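Local coordinates for protein A151R (African swine fever virus Georgia 2007/1, PDB 7CMA) that is a non-structural viral protein of uncertain biochemical function that binds a zinc ion through one histidine and three cysteines, at residues Arg98-Phe103 with Asn122-Val127; Tyr50-Phe55 with Ser63-Lys68. All blocks are in the same frame, centred on the assembly; numbering follows the deposited sequence.

In the fold
The chain opens with helix 3-28 and then builds an antiparallel five-stranded sheet, in which interaction 2 lies, the first contact along the chain. There, Ser63-Lys68 turns back on Tyr50-Phe55 and closes a short loop, pairing strand 61-66, outermost in that sheet, with strand 49-55. Helix 72-84 and strand 90-94, the other outermost strand, follow before interaction 1 begins. Arg98-Phe103 then starts a second, three-stranded sheet; after strand 107-109 and helix 120-123, Asn122-Val127 returns to its other side. The two contacts follow in series, neither nesting nor crossing, with centres 30 Å apart. Interaction 2 belongs to the larger sheet, interaction 1 to the zinc-binding part.

Interaction 1 of 2, residues Arg98-Phe103 with Asn122-Val127; sequences RTQIYF and NVSTSV
Strands 99-103 and 125-127 pair antiparallel but strongly twisted, their N-to-C directions 124° apart; Thr99 with Val127 and Ile101 with Thr125 are hydrogen-bonded pairs, and Gln100 with Ser126 is the non-hydrogen-bonded pair between them. Ile101 N gives a bond of 2.9 Å to Thr125 O, and Thr125 N returns one of 2.8 Å to Ile101 O. On the face carrying Thr99, Ile101, Thr125 and Val127, Ile101 CD1 meets Val127 CG1 at 4.0 Å, the two side chains crossing at about a right angle; Trp138 also packs on Ile101. On the other face the bent chain of Gln100 (chi2 -77°) folds its amide across to the partner segment, where OE1 accepts from Ser124 OG at 2.7 Å, just before strand 125-127, and NE2 lies beside the Ser126 side chain. Tyr102 CG is anti to its backbone N (chi1 -177°), which carries the ring out to the end of helix 120-123. Val123 CG1 sits over one ring face in a CH-pi contact, 3.8 Å from the centroid, while Val123 CG2 touches Tyr102 CE1 at 3.6 Å. Tyr102 also hydrogen-bonds through its backbone to His109 on strand 107-109, so this three-stranded antiparallel sheet carries one ligand of the three-cysteine, one-histidine zinc site.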
loop_
_atom_site.group_PDB
_atom_site.type_symbol
_atom_site.label_atom_id
_atom_site.label_comp_id
_atom_site.label_asym_id
_atom_site.label_seq_id
_atom_site.Cartn_x
_atom_site.Cartn_y
_atom_site.Cartn_z
ATOM N N ARG A 98 -5.861 -30.833 3.976
ATOM C CA ARG A 98 -7.276 -31.142 3.627
ATOM C C ARG A 98 -8.180 -29.989 4.085
ATOM O O ARG A 98 -7.979 -29.481 5.201
ATOM C CB ARG A 98 -7.700 -32.483 4.236
ATOM C CG ARG A 98 -7.446 -33.679 3.330
ATOM C CD ARG A 98 -6.121 -34.360 3.619
ATOM N NE ARG A 98 -6.199 -35.251 4.770
ATOM C CZ ARG A 98 -5.165 -35.599 5.531
ATOM N NH1 ARG A 98 -5.345 -36.411 6.559
ATOM N NH2 ARG A 98 -3.957 -35.129 5.268
ATOM N N THR A 99 -9.060 -29.526 3.193
ATOM C CA THR A 99 -10.083 -28.487 3.486
ATOM C C THR A 99 -11.460 -29.015 3.078
ATOM O O THR A 99 -11.571 -29.601 1.986
ATOM C CB THR A 99 -9.754 -27.165 2.779
ATOM O OG1 THR A 99 -8.435 -26.777 3.152
ATOM C CG2 THR A 99 -10.708 -26.043 3.125
ATOM N N GLN A 100 -12.451 -28.845 3.947
ATOM C CA GLN A 100 -13.865 -29.176 3.654
ATOM C C GLN A 100 -14.457 -28.067 2.780
ATOM O O GLN A 100 -14.293 -26.886 3.137
ATOM C CB GLN A 100 -14.638 -29.356 4.964
ATOM C CG GLN A 100 -14.048 -30.428 5.871
ATOM C CD GLN A 100 -14.386 -31.826 5.411
ATOM O OE1 GLN A 100 -15.339 -32.043 4.664
ATOM N NE2 GLN A 100 -13.630 -32.795 5.899
ATOM N N ILE A 101 -14.921 -28.424 1.582
ATOM C CA ILE A 101 -15.458 -27.458 0.579
ATOM C C ILE A 101 -16.814 -27.964 0.083
ATOM O O ILE A 101 -17.067 -29.177 0.180
ATOM C CB ILE A 101 -14.463 -27.255 -0.581
ATOM C CG1 ILE A 101 -14.361 -28.491 -1.477
ATOM C CG2 ILE A 101 -13.104 -26.833 -0.050
ATOM C CD1 ILE A 101 -13.988 -28.175 -2.913
ATOM N N TYR A 102 -17.684 -27.040 -0.321
ATOM C CA TYR A 102 -19.030 -27.348 -0.859
ATOM C C TYR A 102 -19.333 -26.390 -2.009
ATOM O O TYR A 102 -19.101 -25.171 -1.852
ATOM C CB TYR A 102 -20.086 -27.245 0.245
ATOM C CG TYR A 102 -21.483 -27.604 -0.193
ATOM C CD1 TYR A 102 -21.811 -28.904 -0.540
ATOM C CD2 TYR A 102 -22.456 -26.631 -0.337
ATOM C CE1 TYR A 102 -23.087 -29.239 -0.966
ATOM C CE2 TYR A 102 -23.736 -26.947 -0.765
ATOM C CZ TYR A 102 -24.056 -28.257 -1.070
ATOM O OH TYR A 102 -25.319 -28.570 -1.487
ATOM N N PHE A 103 -19.835 -26.931 -3.124
ATOM C CA PHE A 103 -20.239 -26.143 -4.316
ATOM C C PHE A 103 -21.701 -25.719 -4.176
ATOM O O PHE A 103 -22.543 -26.589 -3.884
ATOM C CB PHE A 103 -20.039 -26.951 -5.599
ATOM C CG PHE A 103 -20.512 -26.244 -6.842
ATOM C CD1 PHE A 103 -19.839 -25.127 -7.314
ATOM C CD2 PHE A 103 -21.725 -26.578 -7.429
ATOM C CE1 PHE A 103 -20.312 -24.426 -8.412
ATOM C CE2 PHE A 103 -22.189 -25.883 -8.535
ATOM C CZ PHE A 103 -21.484 -24.807 -9.023
ATOM N N ASN A 122 -21.388 -31.946 7.071
ATOM C CA ASN A 122 -21.881 -33.279 6.628
ATOM C C ASN A 122 -22.129 -33.258 5.115
ATOM O O ASN A 122 -22.030 -34.331 4.495
ATOM C CB ASN A 122 -23.132 -33.702 7.401
ATOM C CG ASN A 122 -22.827 -34.085 8.834
ATOM O OD1 ASN A 122 -22.292 -35.162 9.094
ATOM N ND2 ASN A 122 -23.130 -33.196 9.765
ATOM N N VAL A 123 -22.342 -32.072 4.540
ATOM C CA VAL A 123 -22.675 -31.907 3.091
ATOM C C VAL A 123 -21.398 -31.553 2.312
ATOM O O VAL A 123 -21.427 -31.654 1.070
ATOM C CB VAL A 123 -23.782 -30.853 2.888
ATOM C CG1 VAL A 123 -23.221 -29.441 2.806
ATOM C CG2 VAL A 123 -24.636 -31.162 1.667
ATOM N N SER A 124 -20.289 -31.310 3.023
ATOM C CA SER A 124 -18.995 -30.856 2.440
ATOM C C SER A 124 -18.162 -32.067 2.002
ATOM O O SER A 124 -18.463 -33.183 2.459
ATOM C CB SER A 124 -18.233 -29.999 3.422
ATOM O OG SER A 124 -17.763 -30.773 4.515
ATOM N N THR A 125 -17.101 -31.827 1.225
ATOM C CA THR A 125 -16.126 -32.864 0.792
ATOM C C THR A 125 -14.708 -32.424 1.173
ATOM O O THR A 125 -14.377 -31.246 0.944
ATOM C CB THR A 125 -16.248 -33.127 -0.714
ATOM O OG1 THR A 125 -17.605 -33.486 -0.967
ATOM C CG2 THR A 125 -15.319 -34.213 -1.209
ATOM N N SER A 126 -13.925 -33.344 1.742
ATOM C CA SER A 126 -12.498 -33.144 2.087
ATOM C C SER A 126 -11.659 -33.171 0.809
ATOM O O SER A 126 -11.680 -34.192 0.118
ATOM C CB SER A 126 -12.030 -34.184 3.067
ATOM O OG SER A 126 -11.127 -33.622 4.003
ATOM N N VAL A 127 -10.856 -32.134 0.593
ATOM C CA VAL A 127 -10.227 -31.843 -0.726
ATOM C C VAL A 127 -8.833 -31.258 -0.469
ATOM O O VAL A 127 -8.629 -30.729 0.646
ATOM C CB VAL A 127 -11.133 -30.910 -1.552
ATOM C CG1 VAL A 127 -10.426 -29.635 -1.975
ATOM C CG2 VAL A 127 -11.730 -31.628 -2.752
#

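Interaction 2 of 2, residues Tyr50-Phe55 with Ser63-Lys68; sequences YKYFTF and SKEDLK
Asp66 and Leu67 give this contact its unusual end: just where Leu67 N donates to Tyr50 O at 3.0 Å, the chain bends into an Asx turn, with Asp66 OD1 accepting from Lys68 N at 3.1 Å. The pairing is that of a beta hairpin of strands 49-55 and 61-66, whose segments 50-55 and 63-66 run antiparallel at 162°, with strand 61-66 outermost in the five-stranded sheet of this chain. Tyr52 and Glu65 form a hydrogen-bonded pair, and Tyr52 N reaches Glu65 O in a nearly straight bond (171°). Toward the hairpin loop the ladder slackens: Thr54 N to Ser63 O is 3.3 Å, and the return bond from Ser63 N to Thr54 O is weak.

The two faces differ in character. On the side of Tyr52 and Glu65, Leu67 CD2 packs against Tyr52 CB at 3.7 Å and also meets Tyr50 CB; Ile75 of helix 72-84 touches both Leu67 and Tyr50, joining this end of the hairpin to that helix. Tyr50 OH is hydrogen-bonded to Ser72 OG. The Glu65 carboxylate stands at the edge of the Tyr52 ring, the two planes nearly perpendicular (82°).

The face bearing Lys51, Phe53, Lys64 and Asp66 combines a charged pair with the aliphatic part of Lys64 lying along the Phe53 ring. Lys51 NZ makes a long salt bridge to Asp66 OD2, but its hydrogen bonds go to Thr49 OG1 and Ile46 O. Asp66 OD1 likewise binds Thr49 OG1, which thus ties the lysine to the aspartate. Beside them, the Lys64 chain leaves its strand fully extended at its first torsion and heads off in the same direction as the Phe53 side chain, with Lys64 CG 3.7 Å and CE 3.8 Å from Phe53 CE1.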
loop_
_atom_site.group_PDB
_atom_site.type_symbol
_atom_site.label_atom_id
_atom_site.label_comp_id
_atom_site.label_asym_id
_atom_site.label_seq_id
_atom_site.Cartn_x
_atom_site.Cartn_y
_atom_site.Cartn_z
ATOM N N TYR A 50 12.150 -28.758 13.188
ATOM C CA TYR A 50 11.555 -28.728 11.831
ATOM C C TYR A 50 12.284 -29.741 10.951
ATOM O O TYR A 50 13.510 -29.901 11.104
ATOM C CB TYR A 50 11.633 -27.318 11.245
ATOM C CG TYR A 50 10.629 -26.344 11.809
ATOM C CD1 TYR A 50 9.331 -26.304 11.330
ATOM C CD2 TYR A 50 10.978 -25.449 12.806
ATOM C CE1 TYR A 50 8.404 -25.407 11.831
ATOM C CE2 TYR A 50 10.065 -24.539 13.312
ATOM C CZ TYR A 50 8.779 -24.504 12.808
ATOM O OH TYR A 50 7.881 -23.590 13.275
ATOM N N LYS A 51 11.520 -30.482 10.144
ATOM C CA LYS A 51 12.045 -31.444 9.141
ATOM C C LYS A 51 11.674 -30.958 7.740
ATOM O O LYS A 51 10.521 -30.513 7.550
ATOM C CB LYS A 51 11.485 -32.846 9.406
ATOM C CG LYS A 51 12.310 -33.692 10.363
ATOM C CD LYS A 51 11.972 -33.470 11.819
ATOM C CE LYS A 51 12.502 -34.567 12.717
ATOM N NZ LYS A 51 12.512 -34.148 14.139
ATOM N N TYR A 52 12.638 -31.005 6.818
ATOM C CA TYR A 52 12.482 -30.571 5.405
ATOM C C TYR A 52 12.431 -31.810 4.507
ATOM O O TYR A 52 13.483 -32.456 4.324
ATOM C CB TYR A 52 13.623 -29.629 5.012
ATOM C CG TYR A 52 13.612 -29.180 3.572
ATOM C CD1 TYR A 52 12.495 -28.572 3.022
ATOM C CD2 TYR A 52 14.747 -29.281 2.783
ATOM C CE1 TYR A 52 12.486 -28.127 1.709
ATOM C CE2 TYR A 52 14.755 -28.842 1.468
ATOM C CZ TYR A 52 13.620 -28.263 0.929
ATOM O OH TYR A 52 13.622 -27.804 -0.356
ATOM N N PHE A 53 11.214 -32.214 4.122
ATOM C CA PHE A 53 10.931 -33.330 3.180
ATOM C C PHE A 53 10.914 -32.790 1.749
ATOM O O PHE A 53 10.133 -31.859 1.465
ATOM C CB PHE A 53 9.591 -33.995 3.506
ATOM C CG PHE A 53 9.389 -34.352 4.956
ATOM C CD1 PHE A 53 9.917 -35.525 5.480
ATOM C CD2 PHE A 53 8.610 -33.555 5.780
ATOM C CE1 PHE A 53 9.709 -35.861 6.810
ATOM C CE2 PHE A 53 8.424 -33.884 7.115
ATOM C CZ PHE A 53 8.990 -35.025 7.632
ATOM N N THR A 54 11.714 -33.390 0.868
ATOM C CA THR A 54 11.690 -33.098 -0.589
ATOM C C THR A 54 11.081 -34.295 -1.328
ATOM O O THR A 54 11.367 -35.440 -0.922
ATOM C CB THR A 54 13.094 -32.739 -1.087
ATOM O OG1 THR A 54 13.491 -31.544 -0.414
ATOM C CG2 THR A 54 13.162 -32.536 -2.585
ATOM N N PHE A 55 10.170 -34.030 -2.272
ATOM C CA PHE A 55 9.395 -35.050 -3.026
ATOM C C PHE A 55 9.814 -35.021 -4.503
ATOM O O PHE A 55 10.307 -33.980 -4.966
ATOM C CB PHE A 55 7.892 -34.804 -2.874
ATOM C CG PHE A 55 7.400 -34.726 -1.450
ATOM C CD1 PHE A 55 7.309 -35.865 -0.661
ATOM C CD2 PHE A 55 6.977 -33.520 -0.913
ATOM C CE1 PHE A 55 6.819 -35.793 0.636
ATOM C CE2 PHE A 55 6.492 -33.452 0.385
ATOM C CZ PHE A 55 6.417 -34.587 1.157
ATOM N N SER A 63 14.021 -37.221 0.111
ATOM C CA SER A 63 14.947 -36.631 1.117
ATOM C C SER A 63 14.192 -36.324 2.418
ATOM O O SER A 63 12.983 -36.019 2.353
ATOM C CB SER A 63 15.628 -35.398 0.568
ATOM O OG SER A 63 15.222 -34.233 1.274
ATOM N N LYS A 64 14.898 -36.373 3.548
ATOM C CA LYS A 64 14.405 -35.929 4.878
ATOM C C LYS A 64 15.570 -35.311 5.655
ATOM O O LYS A 64 16.540 -36.038 5.935
ATOM C CB LYS A 64 13.801 -37.112 5.642
ATOM C CG LYS A 64 13.262 -36.784 7.028
ATOM C CD LYS A 64 13.222 -37.980 7.962
ATOM C CE LYS A 64 12.076 -37.923 8.950
ATOM N NZ LYS A 64 12.551 -38.038 10.348
ATOM N N GLU A 65 15.493 -34.010 5.943
ATOM C CA GLU A 65 16.599 -33.254 6.584
ATOM C C GLU A 65 16.110 -32.665 7.908
ATOM O O GLU A 65 15.153 -31.863 7.884
ATOM C CB GLU A 65 17.107 -32.161 5.645
ATOM C CG GLU A 65 18.392 -31.512 6.118
ATOM C CD GLU A 65 18.829 -30.311 5.297
ATOM O OE1 GLU A 65 19.361 -29.354 5.893
ATOM O OE2 GLU A 65 18.602 -30.321 4.069
ATOM N N ASP A 66 16.737 -33.056 9.018
ATOM C CA ASP A 66 16.531 -32.405 10.336
ATOM C C ASP A 66 17.204 -31.032 10.305
ATOM O O ASP A 66 18.441 -30.989 10.166
ATOM C CB ASP A 66 17.062 -33.269 11.480
ATOM C CG ASP A 66 16.427 -32.934 12.816
ATOM O OD1 ASP A 66 15.838 -31.840 12.922
ATOM O OD2 ASP A 66 16.455 -33.802 13.710
ATOM N N LEU A 67 16.398 -29.969 10.256
ATOM C CA LEU A 67 16.875 -28.559 10.240
ATOM C C LEU A 67 17.458 -28.201 11.613
ATOM O O LEU A 67 17.976 -27.079 11.758
ATOM C CB LEU A 67 15.703 -27.640 9.879
ATOM C CG LEU A 67 15.518 -27.341 8.390
ATOM C CD1 LEU A 67 16.355 -28.271 7.525
ATOM C CD2 LEU A 67 14.051 -27.430 8.001
ATOM N N LYS A 68 17.316 -29.103 12.591
ATOM C CA LYS A 68 17.944 -28.996 13.938
ATOM C C LYS A 68 17.610 -27.632 14.559
ATOM O O LYS A 68 16.456 -27.453 14.993
ATOM C CB LYS A 68 19.456 -29.218 13.834
ATOM C CG LYS A 68 19.869 -30.585 13.303
ATOM C CD LYS A 68 21.092 -30.555 12.415
ATOM C CE LYS A 68 21.466 -29.160 11.955
ATOM N NZ LYS A 68 22.907 -29.062 11.621
#